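Local coordinates for protein ribonuclease VapC (Caulobacter crescentus, PDB 5K8J) that probably acts as the RNA-cleaving, magnesium-dependent toxin of a toxin-antitoxin pair, held here in complex with its VapB antitoxin, at residues 31-42 with 59-70; 69-79 with 96-106. All blocks are in the same frame, centred on the assembly; numbering follows the deposited sequence.

Contact 1: residues 31-42 with 59-70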
loop_
_atom_site.group_PDB
_atom_site.type_symbol
_atom_site.label_atom_id
_atom_site.label_comp_id
_atom_site.label_asym_id
_atom_site.label_seq_id
_atom_site.Cartn_x
_atom_site.Cartn_y
_atom_site.Cartn_z
ATOM N N ILE B 31 12.690 -22.741 2.736
ATOM C CA ILE B 31 11.553 -23.428 2.133
ATOM C C ILE B 31 10.281 -22.955 2.819
ATOM O O ILE B 31 10.130 -23.109 4.040
ATOM C CB ILE B 31 11.740 -24.947 2.234
ATOM C CG1 ILE B 31 12.973 -25.319 1.390
ATOM C CG2 ILE B 31 10.493 -25.659 1.747
ATOM C CD1 ILE B 31 13.337 -26.757 1.434
ATOM N N LEU B 32 9.375 -22.380 2.040
ATOM C CA LEU B 32 8.197 -21.692 2.554
ATOM C C LEU B 32 6.950 -22.405 2.072
ATOM O O LEU B 32 6.909 -22.908 0.954
ATOM C CB LEU B 32 8.158 -20.235 2.080
ATOM C CG LEU B 32 9.453 -19.435 2.184
ATOM C CD1 LEU B 32 9.235 -18.015 1.657
ATOM C CD2 LEU B 32 9.972 -19.388 3.616
ATOM N N LEU B 33 5.934 -22.437 2.917
ATOM C CA LEU B 33 4.641 -23.021 2.592
ATOM C C LEU B 33 3.581 -21.921 2.604
ATOM O O LEU B 33 3.467 -21.181 3.590
ATOM C CB LEU B 33 4.280 -24.092 3.630
ATOM C CG LEU B 33 3.079 -24.961 3.282
ATOM C CD1 LEU B 33 3.374 -25.840 2.077
ATOM C CD2 LEU B 33 2.746 -25.823 4.486
ATOM N N SER B 34 2.757 -21.871 1.558
ATOM C CA SER B 34 1.617 -20.952 1.539
ATOM C C SER B 34 0.503 -21.442 2.465
ATOM O O SER B 34 0.204 -22.634 2.515
ATOM C CB SER B 34 1.076 -20.863 0.129
ATOM O OG SER B 34 -0.185 -20.232 0.160
ATOM N N ILE B 35 -0.138 -20.504 3.174
ATOM C CA ILE B 35 -1.324 -20.830 3.970
ATOM C C ILE B 35 -2.417 -21.422 3.090
ATOM O O ILE B 35 -3.255 -22.194 3.569
ATOM C CB ILE B 35 -1.802 -19.576 4.715
ATOM C CG1 ILE B 35 -2.823 -19.935 5.824
ATOM C CG2 ILE B 35 -2.436 -18.559 3.769
ATOM C CD1 ILE B 35 -2.210 -20.469 7.032
ATOM N N ILE B 36 -2.461 -21.045 1.817
ATOM C CA ILE B 36 -3.446 -21.610 0.907
ATOM C C ILE B 36 -3.164 -23.089 0.697
ATOM O O ILE B 36 -4.074 -23.925 0.735
ATOM C CB ILE B 36 -3.476 -20.840 -0.437
ATOM C CG1 ILE B 36 -3.700 -19.334 -0.215
ATOM C CG2 ILE B 36 -4.536 -21.428 -1.330
ATOM C CD1 ILE B 36 -4.926 -18.976 0.645
ATOM N N SER B 37 -1.888 -23.457 0.527
ATOM C CA SER B 37 -1.537 -24.869 0.507
ATOM C C SER B 37 -1.899 -25.558 1.818
ATOM O O SER B 37 -2.337 -26.720 1.813
ATOM C CB SER B 37 -0.038 -25.052 0.238
ATOM O OG SER B 37 0.366 -24.458 -0.978
ATOM N N ARG B 38 -1.670 -24.892 2.951
ATOM C CA ARG B 38 -2.090 -25.467 4.220
ATOM C C ARG B 38 -3.576 -25.821 4.181
ATOM O O ARG B 38 -3.957 -26.930 4.547
ATOM C CB ARG B 38 -1.787 -24.532 5.399
ATOM C CG ARG B 38 -2.302 -25.091 6.702
ATOM C CD ARG B 38 -1.903 -24.345 7.971
ATOM N NE ARG B 38 -2.716 -24.944 9.029
ATOM C CZ ARG B 38 -3.162 -24.330 10.118
ATOM N NH1 ARG B 38 -2.797 -23.099 10.408
ATOM N NH2 ARG B 38 -3.981 -24.974 10.947
ATOM N N VAL B 39 -4.422 -24.918 3.692
ATOM C CA VAL B 39 -5.855 -25.206 3.629
ATOM C C VAL B 39 -6.104 -26.468 2.813
ATOM O O VAL B 39 -6.907 -27.335 3.191
ATOM C CB VAL B 39 -6.622 -24.009 3.050
ATOM C CG1 VAL B 39 -8.034 -24.397 2.644
ATOM C CG2 VAL B 39 -6.658 -22.902 4.108
ATOM N N GLU B 40 -5.453 -26.566 1.665
ATOM C CA GLU B 40 -5.629 -27.740 0.827
ATOM C C GLU B 40 -5.135 -28.992 1.532
ATOM O O GLU B 40 -5.802 -30.036 1.473
ATOM C CB GLU B 40 -4.925 -27.529 -0.513
ATOM C CG GLU B 40 -5.465 -26.373 -1.330
ATOM C CD GLU B 40 -4.800 -26.347 -2.701
ATOM O OE1 GLU B 40 -5.217 -27.187 -3.540
ATOM O OE2 GLU B 40 -3.805 -25.578 -2.889
ATOM N N LEU B 41 -3.983 -28.905 2.220
ATOM C CA LEU B 41 -3.401 -30.052 2.938
ATOM C C LEU B 41 -4.289 -30.497 4.089
ATOM O O LEU B 41 -4.426 -31.708 4.351
ATOM C CB LEU B 41 -2.011 -29.680 3.457
ATOM C CG LEU B 41 -0.942 -29.564 2.373
ATOM C CD1 LEU B 41 0.231 -28.708 2.812
ATOM C CD2 LEU B 41 -0.449 -30.958 1.980
ATOM N N GLU B 42 -4.863 -29.531 4.814
ATOM C CA GLU B 42 -5.744 -29.838 5.939
ATOM C C GLU B 42 -6.977 -30.580 5.456
ATOM O O GLU B 42 -7.398 -31.570 6.064
ATOM C CB GLU B 42 -6.164 -28.543 6.642
ATOM C CG GLU B 42 -5.053 -27.753 7.342
ATOM C CD GLU B 42 -4.581 -28.325 8.657
ATOM O OE1 GLU B 42 -4.913 -29.485 8.968
ATOM O OE2 GLU B 42 -3.855 -27.598 9.390
ATOM N N LEU B 59 1.443 -34.323 8.335
ATOM C CA LEU B 59 1.225 -32.908 8.099
ATOM C C LEU B 59 1.586 -32.103 9.333
ATOM O O LEU B 59 2.155 -31.008 9.219
ATOM C CB LEU B 59 -0.222 -32.639 7.677
ATOM C CG LEU B 59 -0.593 -31.165 7.423
ATOM C CD1 LEU B 59 0.298 -30.533 6.357
ATOM C CD2 LEU B 59 -2.075 -31.006 7.021
ATOM N N ASP B 60 1.301 -32.643 10.520
ATOM C CA ASP B 60 1.588 -31.907 11.741
ATOM C C ASP B 60 3.087 -31.669 11.891
ATOM O O ASP B 60 3.501 -30.558 12.235
ATOM C CB ASP B 60 1.024 -32.633 12.965
ATOM C CG ASP B 60 -0.496 -32.494 13.088
ATOM O OD1 ASP B 60 -1.052 -33.279 13.900
ATOM O OD2 ASP B 60 -1.091 -31.657 12.396
ATOM N N VAL B 61 3.914 -32.662 11.569
ATOM C CA VAL B 61 5.364 -32.441 11.632
ATOM C C VAL B 61 5.790 -31.397 10.602
ATOM O O VAL B 61 6.597 -30.514 10.904
ATOM C CB VAL B 61 6.153 -33.766 11.488
ATOM C CG1 VAL B 61 5.775 -34.747 12.593
ATOM C CG2 VAL B 61 5.939 -34.417 10.178
HETATM N N MSE B 62 5.234 -31.441 9.393
HETATM C CA MSE B 62 5.544 -30.419 8.386
HETATM C C MSE B 62 5.184 -29.026 8.837
HETATM O O MSE B 62 5.930 -28.065 8.623
HETATM C CB MSE B 62 4.825 -30.706 7.071
HETATM C CG MSE B 62 5.215 -32.024 6.456
HETATM SE SE MSE B 62 4.128 -32.399 4.917
HETATM C CE MSE B 62 4.720 -30.845 3.969
ATOM N N LEU B 63 3.984 -28.874 9.392
ATOM C CA LEU B 63 3.549 -27.547 9.795
ATOM C C LEU B 63 4.307 -27.043 11.009
ATOM O O LEU B 63 4.406 -25.833 11.207
ATOM C CB LEU B 63 2.053 -27.553 10.099
ATOM C CG LEU B 63 1.140 -27.807 8.899
ATOM C CD1 LEU B 63 -0.320 -27.794 9.336
ATOM C CD2 LEU B 63 1.323 -26.792 7.815
ATOM N N LYS B 64 4.854 -27.930 11.819
ATOM C CA LYS B 64 5.673 -27.482 12.936
ATOM C C LYS B 64 6.970 -26.858 12.426
ATOM O O LYS B 64 7.373 -25.779 12.878
ATOM C CB LYS B 64 5.959 -28.644 13.880
ATOM C CG LYS B 64 6.802 -28.268 15.083
ATOM C CD LYS B 64 6.984 -29.467 16.014
ATOM C CE LYS B 64 8.276 -29.385 16.834
ATOM N NZ LYS B 64 8.578 -30.663 17.562
ATOM N N VAL B 65 7.596 -27.483 11.437
ATOM C CA VAL B 65 8.927 -27.063 10.987
ATOM C C VAL B 65 8.859 -25.951 9.948
ATOM O O VAL B 65 9.665 -25.014 9.987
ATOM C CB VAL B 65 9.690 -28.266 10.423
ATOM C CG1 VAL B 65 11.043 -27.830 9.894
ATOM C CG2 VAL B 65 9.862 -29.320 11.512
ATOM N N LEU B 66 7.980 -26.082 8.986
ATOM C CA LEU B 66 7.996 -25.185 7.841
ATOM C C LEU B 66 7.344 -23.863 8.202
ATOM O O LEU B 66 6.288 -23.832 8.853
ATOM C CB LEU B 66 7.256 -25.776 6.650
ATOM C CG LEU B 66 7.880 -27.044 6.067
ATOM C CD1 LEU B 66 7.044 -27.518 4.909
ATOM C CD2 LEU B 66 9.333 -26.843 5.606
ATOM N N PRO B 67 7.942 -22.753 7.794
ATOM C CA PRO B 67 7.286 -21.470 8.005
ATOM C C PRO B 67 6.188 -21.241 6.976
ATOM O O PRO B 67 6.328 -21.602 5.806
ATOM C CB PRO B 67 8.434 -20.473 7.834
ATOM C CG PRO B 67 9.299 -21.122 6.848
ATOM C CD PRO B 67 9.267 -22.595 7.175
ATOM N N VAL B 68 5.067 -20.681 7.430
ATOM C CA VAL B 68 3.871 -20.495 6.606
ATOM C C VAL B 68 3.704 -19.016 6.237
ATOM O O VAL B 68 3.803 -18.118 7.096
ATOM C CB VAL B 68 2.642 -21.059 7.326
ATOM C CG1 VAL B 68 1.380 -20.705 6.595
ATOM C CG2 VAL B 68 2.786 -22.578 7.421
ATOM N N LEU B 69 3.430 -18.774 4.957
ATOM C CA LEU B 69 3.165 -17.447 4.412
ATOM C C LEU B 69 1.674 -17.191 4.422
ATOM O O LEU B 69 0.924 -17.858 3.698
ATOM C CB LEU B 69 3.607 -17.326 2.954
ATOM C CG LEU B 69 5.065 -17.242 2.642
ATOM C CD1 LEU B 69 5.254 -17.419 1.115
ATOM C CD2 LEU B 69 5.583 -15.894 3.116
ATOM N N ASP B 70 1.240 -16.199 5.181
ATOM C CA ASP B 70 -0.163 -15.821 5.163
ATOM C C ASP B 70 -0.506 -15.074 3.884
ATOM O O ASP B 70 0.373 -14.549 3.199
ATOM C CB ASP B 70 -0.497 -14.965 6.386
ATOM C CG ASP B 70 -0.479 -15.766 7.682
ATOM O OD1 ASP B 70 -0.446 -17.015 7.605
ATOM O OD2 ASP B 70 -0.499 -15.155 8.761
#
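In the parallel sheet of the PIN domain, strand 31-34 pairs with 68-69, an edge strand of this chain's sheet, and the helix that follows the first runs nearly antiparallel to the one that precedes the second. Three backbone bonds zip the strands: Leu33 N to Pro67 O (3.0 Å), Leu69 N to Leu33 O (2.8 Å) and Ile35 N to Leu69 O (2.9 Å), the last at the first turn of helix 35-45. Ser34 caps that helix, its OG accepting from Ile36 N and also meeting Gln101 OE1.

On one face of the sheet Leu33 swings its CG anti to the backbone N (chi1 -169°), which carries CD2 to Leu63 CD2, 3.7 Å away. On the other, Leu32 divides its two methyls, CD2 against Pro67 CG and CD1 against Leu69 CD1. Ile35 CD1 meets Val68 CG1 at 3.6 Å, the two side chains crossing at about a right angle.

Across the 11.7 Å between the helix axes reach Leu63 and Leu59. On helix 35-45 an extended Arg38 grips Glu42 OE2 side-on with NE (2.9 Å) and NH2, and Leu63 CD1 packs against both, 3.5 Å from Glu42 OE2. Further along, the two methyls of Leu59 straddle Leu41 CB. Arg56 takes the other Glu42 oxygen, and Asp77 of the second subunit pairs with Arg38 NH2.

Strand 3-5 continues the sheet beyond Leu32, helix 7-15 touches Leu33 and Leu41, helix 93-104 lies against Ser34, one VapB chain hydrogen-bonds to the backbone of Val68, and VapB side chains pack on Pro67.

Contact 2: residues 69-79 with 96-106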
loop_
_atom_site.group_PDB
_atom_site.type_symbol
_atom_site.label_atom_id
_atom_site.label_comp_id
_atom_site.label_asym_id
_atom_site.label_seq_id
_atom_site.Cartn_x
_atom_site.Cartn_y
_atom_site.Cartn_z
ATOM N N LEU B 69 3.430 -18.774 4.957
ATOM C CA LEU B 69 3.165 -17.447 4.412
ATOM C C LEU B 69 1.674 -17.191 4.422
ATOM O O LEU B 69 0.924 -17.858 3.698
ATOM C CB LEU B 69 3.607 -17.326 2.954
ATOM C CG LEU B 69 5.065 -17.242 2.642
ATOM C CD1 LEU B 69 5.254 -17.419 1.115
ATOM C CD2 LEU B 69 5.583 -15.894 3.116
ATOM N N ASP B 70 1.240 -16.199 5.181
ATOM C CA ASP B 70 -0.163 -15.821 5.163
ATOM C C ASP B 70 -0.506 -15.074 3.884
ATOM O O ASP B 70 0.373 -14.549 3.199
ATOM C CB ASP B 70 -0.497 -14.965 6.386
ATOM C CG ASP B 70 -0.479 -15.766 7.682
ATOM O OD1 ASP B 70 -0.446 -17.015 7.605
ATOM O OD2 ASP B 70 -0.499 -15.155 8.761
ATOM N N PHE B 71 -1.806 -15.075 3.529
ATOM C CA PHE B 71 -2.254 -14.406 2.310
ATOM C C PHE B 71 -2.799 -13.044 2.706
ATOM O O PHE B 71 -3.843 -12.951 3.348
ATOM C CB PHE B 71 -3.278 -15.230 1.525
ATOM C CG PHE B 71 -3.453 -14.720 0.129
ATOM C CD1 PHE B 71 -4.307 -13.661 -0.128
ATOM C CD2 PHE B 71 -2.678 -15.216 -0.915
ATOM C CE1 PHE B 71 -4.421 -13.143 -1.399
ATOM C CE2 PHE B 71 -2.778 -14.699 -2.177
ATOM C CZ PHE B 71 -3.660 -13.652 -2.429
ATOM N N ASP B 72 -2.078 -11.990 2.322
ATOM C CA ASP B 72 -2.288 -10.642 2.833
ATOM C C ASP B 72 -2.426 -9.653 1.683
ATOM O O ASP B 72 -2.415 -10.020 0.516
ATOM C CB ASP B 72 -1.158 -10.240 3.786
ATOM C CG ASP B 72 0.230 -10.402 3.178
ATOM O OD1 ASP B 72 0.350 -10.615 1.956
ATOM O OD2 ASP B 72 1.217 -10.305 3.964
ATOM N N GLY B 73 -2.571 -8.373 2.030
ATOM C CA GLY B 73 -2.789 -7.366 1.006
ATOM C C GLY B 73 -1.691 -7.328 -0.033
ATOM O O GLY B 73 -1.951 -7.129 -1.222
ATOM N N ALA B 74 -0.441 -7.506 0.396
ATOM C CA ALA B 74 0.660 -7.493 -0.555
ATOM C C ALA B 74 0.518 -8.603 -1.582
ATOM O O ALA B 74 0.795 -8.403 -2.772
ATOM C CB ALA B 74 1.995 -7.597 0.185
ATOM N N ALA B 75 0.106 -9.797 -1.148
ATOM C CA ALA B 75 -0.134 -10.883 -2.090
ATOM C C ALA B 75 -1.321 -10.600 -2.991
ATOM O O ALA B 75 -1.287 -10.901 -4.184
ATOM C CB ALA B 75 -0.357 -12.195 -1.320
ATOM N N ALA B 76 -2.383 -9.998 -2.441
ATOM C CA ALA B 76 -3.531 -9.666 -3.288
ATOM C C ALA B 76 -3.198 -8.575 -4.296
ATOM O O ALA B 76 -3.720 -8.603 -5.418
ATOM C CB ALA B 76 -4.741 -9.275 -2.434
ATOM N N ASP B 77 -2.339 -7.619 -3.931
ATOM C CA ASP B 77 -1.853 -6.650 -4.912
ATOM C C ASP B 77 -1.105 -7.345 -6.044
ATOM O O ASP B 77 -1.250 -6.976 -7.221
ATOM C CB ASP B 77 -0.933 -5.627 -4.248
ATOM C CG ASP B 77 -1.643 -4.707 -3.264
ATOM O OD1 ASP B 77 -2.893 -4.600 -3.271
ATOM O OD2 ASP B 77 -0.924 -4.061 -2.471
ATOM N N GLU B 78 -0.275 -8.347 -5.722
ATOM C CA GLU B 78 0.399 -9.076 -6.795
ATOM C C GLU B 78 -0.617 -9.823 -7.663
ATOM O O GLU B 78 -0.492 -9.858 -8.891
ATOM C CB GLU B 78 1.436 -10.066 -6.232
ATOM C CG GLU B 78 2.673 -9.436 -5.660
ATOM C CD GLU B 78 3.658 -8.973 -6.718
ATOM O OE1 GLU B 78 4.626 -8.306 -6.333
ATOM O OE2 GLU B 78 3.506 -9.317 -7.902
ATOM N N TYR B 79 -1.640 -10.424 -7.040
ATOM C CA TYR B 79 -2.671 -11.107 -7.801
ATOM C C TYR B 79 -3.341 -10.150 -8.767
ATOM O O TYR B 79 -3.577 -10.492 -9.923
ATOM C CB TYR B 79 -3.713 -11.759 -6.863
ATOM C CG TYR B 79 -4.781 -12.525 -7.599
ATOM C CD1 TYR B 79 -4.626 -13.886 -7.872
ATOM C CD2 TYR B 79 -5.932 -11.894 -8.067
ATOM C CE1 TYR B 79 -5.571 -14.585 -8.588
ATOM C CE2 TYR B 79 -6.887 -12.599 -8.784
ATOM C CZ TYR B 79 -6.694 -13.953 -9.036
ATOM O OH TYR B 79 -7.598 -14.691 -9.754
ATOM N N ARG B 96 -2.474 -18.865 -9.028
ATOM C CA ARG B 96 -2.010 -17.489 -9.083
ATOM C C ARG B 96 -1.913 -16.833 -7.699
ATOM O O ARG B 96 -1.061 -15.964 -7.468
ATOM C CB ARG B 96 -2.938 -16.724 -10.032
ATOM C CG ARG B 96 -2.740 -17.108 -11.479
ATOM C CD ARG B 96 -3.878 -16.602 -12.326
ATOM N NE ARG B 96 -3.591 -16.804 -13.739
ATOM C CZ ARG B 96 -4.294 -16.236 -14.716
ATOM N NH1 ARG B 96 -5.301 -15.459 -14.401
ATOM N NH2 ARG B 96 -3.978 -16.416 -15.998
HETATM N N MSE B 97 -2.748 -17.244 -6.736
HETATM C CA MSE B 97 -2.624 -16.769 -5.366
HETATM C C MSE B 97 -1.284 -17.198 -4.772
HETATM O O MSE B 97 -0.602 -16.390 -4.150
HETATM C CB MSE B 97 -3.782 -17.297 -4.503
HETATM C CG MSE B 97 -5.119 -16.631 -4.802
HETATM SE SE MSE B 97 -6.529 -17.417 -3.677
HETATM C CE MSE B 97 -6.078 -16.612 -2.058
ATOM N N ILE B 98 -0.935 -18.473 -4.952
ATOM C CA ILE B 98 0.323 -18.934 -4.376
ATOM C C ILE B 98 1.509 -18.286 -5.096
ATOM O O ILE B 98 2.484 -17.838 -4.465
ATOM C CB ILE B 98 0.384 -20.469 -4.394
ATOM C CG1 ILE B 98 -0.815 -21.039 -3.615
ATOM C CG2 ILE B 98 1.724 -20.921 -3.775
ATOM C CD1 ILE B 98 -0.930 -22.529 -3.659
ATOM N N ALA B 99 1.446 -18.208 -6.422
ATOM C CA ALA B 99 2.493 -17.509 -7.155
ATOM C C ALA B 99 2.617 -16.053 -6.720
ATOM O O ALA B 99 3.727 -15.513 -6.637
ATOM C CB ALA B 99 2.215 -17.586 -8.658
ATOM N N ALA B 100 1.486 -15.398 -6.434
ATOM C CA ALA B 100 1.500 -14.014 -5.956
ATOM C C ALA B 100 2.265 -13.880 -4.643
ATOM O O ALA B 100 2.952 -12.886 -4.402
ATOM C CB ALA B 100 0.054 -13.518 -5.791
ATOM N N GLN B 101 2.158 -14.877 -3.774
ATOM C CA GLN B 101 2.897 -14.826 -2.528
ATOM C C GLN B 101 4.389 -14.986 -2.776
ATOM O O GLN B 101 5.204 -14.335 -2.126
ATOM C CB GLN B 101 2.416 -15.937 -1.617
ATOM C CG GLN B 101 0.980 -15.744 -1.188
ATOM C CD GLN B 101 0.515 -16.895 -0.341
ATOM O OE1 GLN B 101 0.152 -17.925 -0.868
ATOM N NE2 GLN B 101 0.516 -16.724 0.984
ATOM N N ALA B 102 4.744 -15.883 -3.683
ATOM C CA ALA B 102 6.142 -16.030 -4.063
ATOM C C ALA B 102 6.697 -14.728 -4.624
ATOM O O ALA B 102 7.812 -14.312 -4.282
ATOM C CB ALA B 102 6.256 -17.161 -5.086
ATOM N N LEU B 103 5.946 -14.075 -5.504
ATOM C CA LEU B 103 6.376 -12.782 -6.029
ATOM C C LEU B 103 6.575 -11.761 -4.929
ATOM O O LEU B 103 7.583 -11.053 -4.904
ATOM C CB LEU B 103 5.361 -12.259 -7.041
ATOM C CG LEU B 103 5.349 -13.016 -8.376
ATOM C CD1 LEU B 103 4.028 -12.860 -9.111
ATOM C CD2 LEU B 103 6.449 -12.506 -9.243
ATOM N N ALA B 104 5.608 -11.638 -4.029
ATOM C CA ALA B 104 5.722 -10.642 -2.963
ATOM C C ALA B 104 6.932 -10.884 -2.078
ATOM O O ALA B 104 7.523 -9.938 -1.552
ATOM C CB ALA B 104 4.456 -10.677 -2.127
ATOM N N HIS B 105 7.304 -12.150 -1.879
ATOM C CA HIS B 105 8.438 -12.499 -1.043
ATOM C C HIS B 105 9.690 -12.840 -1.837
ATOM O O HIS B 105 10.657 -13.360 -1.255
ATOM C CB HIS B 105 8.043 -13.636 -0.100
ATOM C CG HIS B 105 7.136 -13.146 0.987
ATOM N ND1 HIS B 105 7.602 -12.684 2.199
ATOM C CD2 HIS B 105 5.804 -12.942 0.992
ATOM C CE1 HIS B 105 6.589 -12.237 2.915
ATOM N NE2 HIS B 105 5.487 -12.361 2.200
ATOM N N ARG B 106 9.726 -12.494 -3.126
ATOM C CA ARG B 106 10.936 -12.613 -3.940
ATOM C C ARG B 106 11.494 -14.029 -3.851
ATOM O O ARG B 106 12.710 -14.238 -3.706
ATOM C CB ARG B 106 11.987 -11.578 -3.520
ATOM C CG ARG B 106 11.516 -10.126 -3.603
ATOM C CD ARG B 106 10.964 -9.766 -4.964
ATOM N NE ARG B 106 10.853 -8.313 -5.185
ATOM C CZ ARG B 106 9.762 -7.576 -4.969
ATOM N NH1 ARG B 106 8.645 -8.123 -4.493
ATOM N NH2 ARG B 106 9.788 -6.266 -5.228
HETATM O O HOH W 1 2.678 -11.382 0.686
HETATM O O HOH W 2 5.599 -7.043 -4.198
HETATM O O HOH W 3 -7.290 -15.781 -12.342
#
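Phe71 and Gln101 bring the loop ahead of helix 73-86 down on helix 93-104. With CG anti to the backbone N (chi1 -165°), the Phe71 ring is clasped between two methyls: Met97 CE, of a selenomethionine, stands over the ring centre at 3.6 Å, and Ala75 CB covers the opposite face nearer the rim. The selenium stands farther off above the same face, 5.1 Å from the centroid, a distant Met-aromatic contact. At the ring's edge, in its plane, lie Met97 O and Gln101 OE1.

Gln101 is extended beyond CG, so its amide reaches the loop backbone, where NE2 donates weakly to both Leu69 O (3.0 Å) and Asp70 O (3.1 Å). A hydrogen bond between OE1 and Ser34 OG engages the amide's other end. Leu69 sets CD2 over the centre of the His105 ring, 3.6 Å from the centroid, while Thr47 of a VapB chain binds His105 ND1.

Where the helices cross at 112°, small residues allow an axis separation of 8.0 Å: Ala100 CB sits 3.4 Å from Ala75 O. Glu78 bends at chi2 (-77°), laying CG beside Ala104 and OE2 against Leu103 CB, 3.6 Å away. Its OE1 joins Arg106 NH1 through a water and pairs with Arg81; Glu78 also meets Lys64 of the third subunit. Tyr79 crosses Arg96 obliquely, CE1 against CB, and a further water links its hydroxyl to Arg96 NH1, which also donates to Gly87 O.

Two helix ends frame the crossing: an Asp72 N-cap, with OD1 accepting from Ala75 N, and a Schellman motif with Arg106, at positive phi, as its C-prime residue. The whole is a close, alanine-lined helix crossing within the PIN domain, on the helix that carries Asp95, a predicted magnesium ligand.

Both contacts are buried, and they meet at Leu69 and Asp70, where strand 68-69 leads out of contact 1 towards helix 73-86 of contact 2. Contact 1 belongs to the sheet and its flanking helices: straight backbone bonds join the strands, with aliphatic side chains above and below. Contact 2 joins two helices and a loop, relying on aromatic faces, alanine, a glutamine amide and bridging waters. The two are tied directly by Ile36 CD1 packing on Met97 CE and by Ile35 against Phe71, and Ser34 and Gln101 touch as well. Both also reach the second subunit, through Arg38 in contact 1 and Asp77 in contact 2.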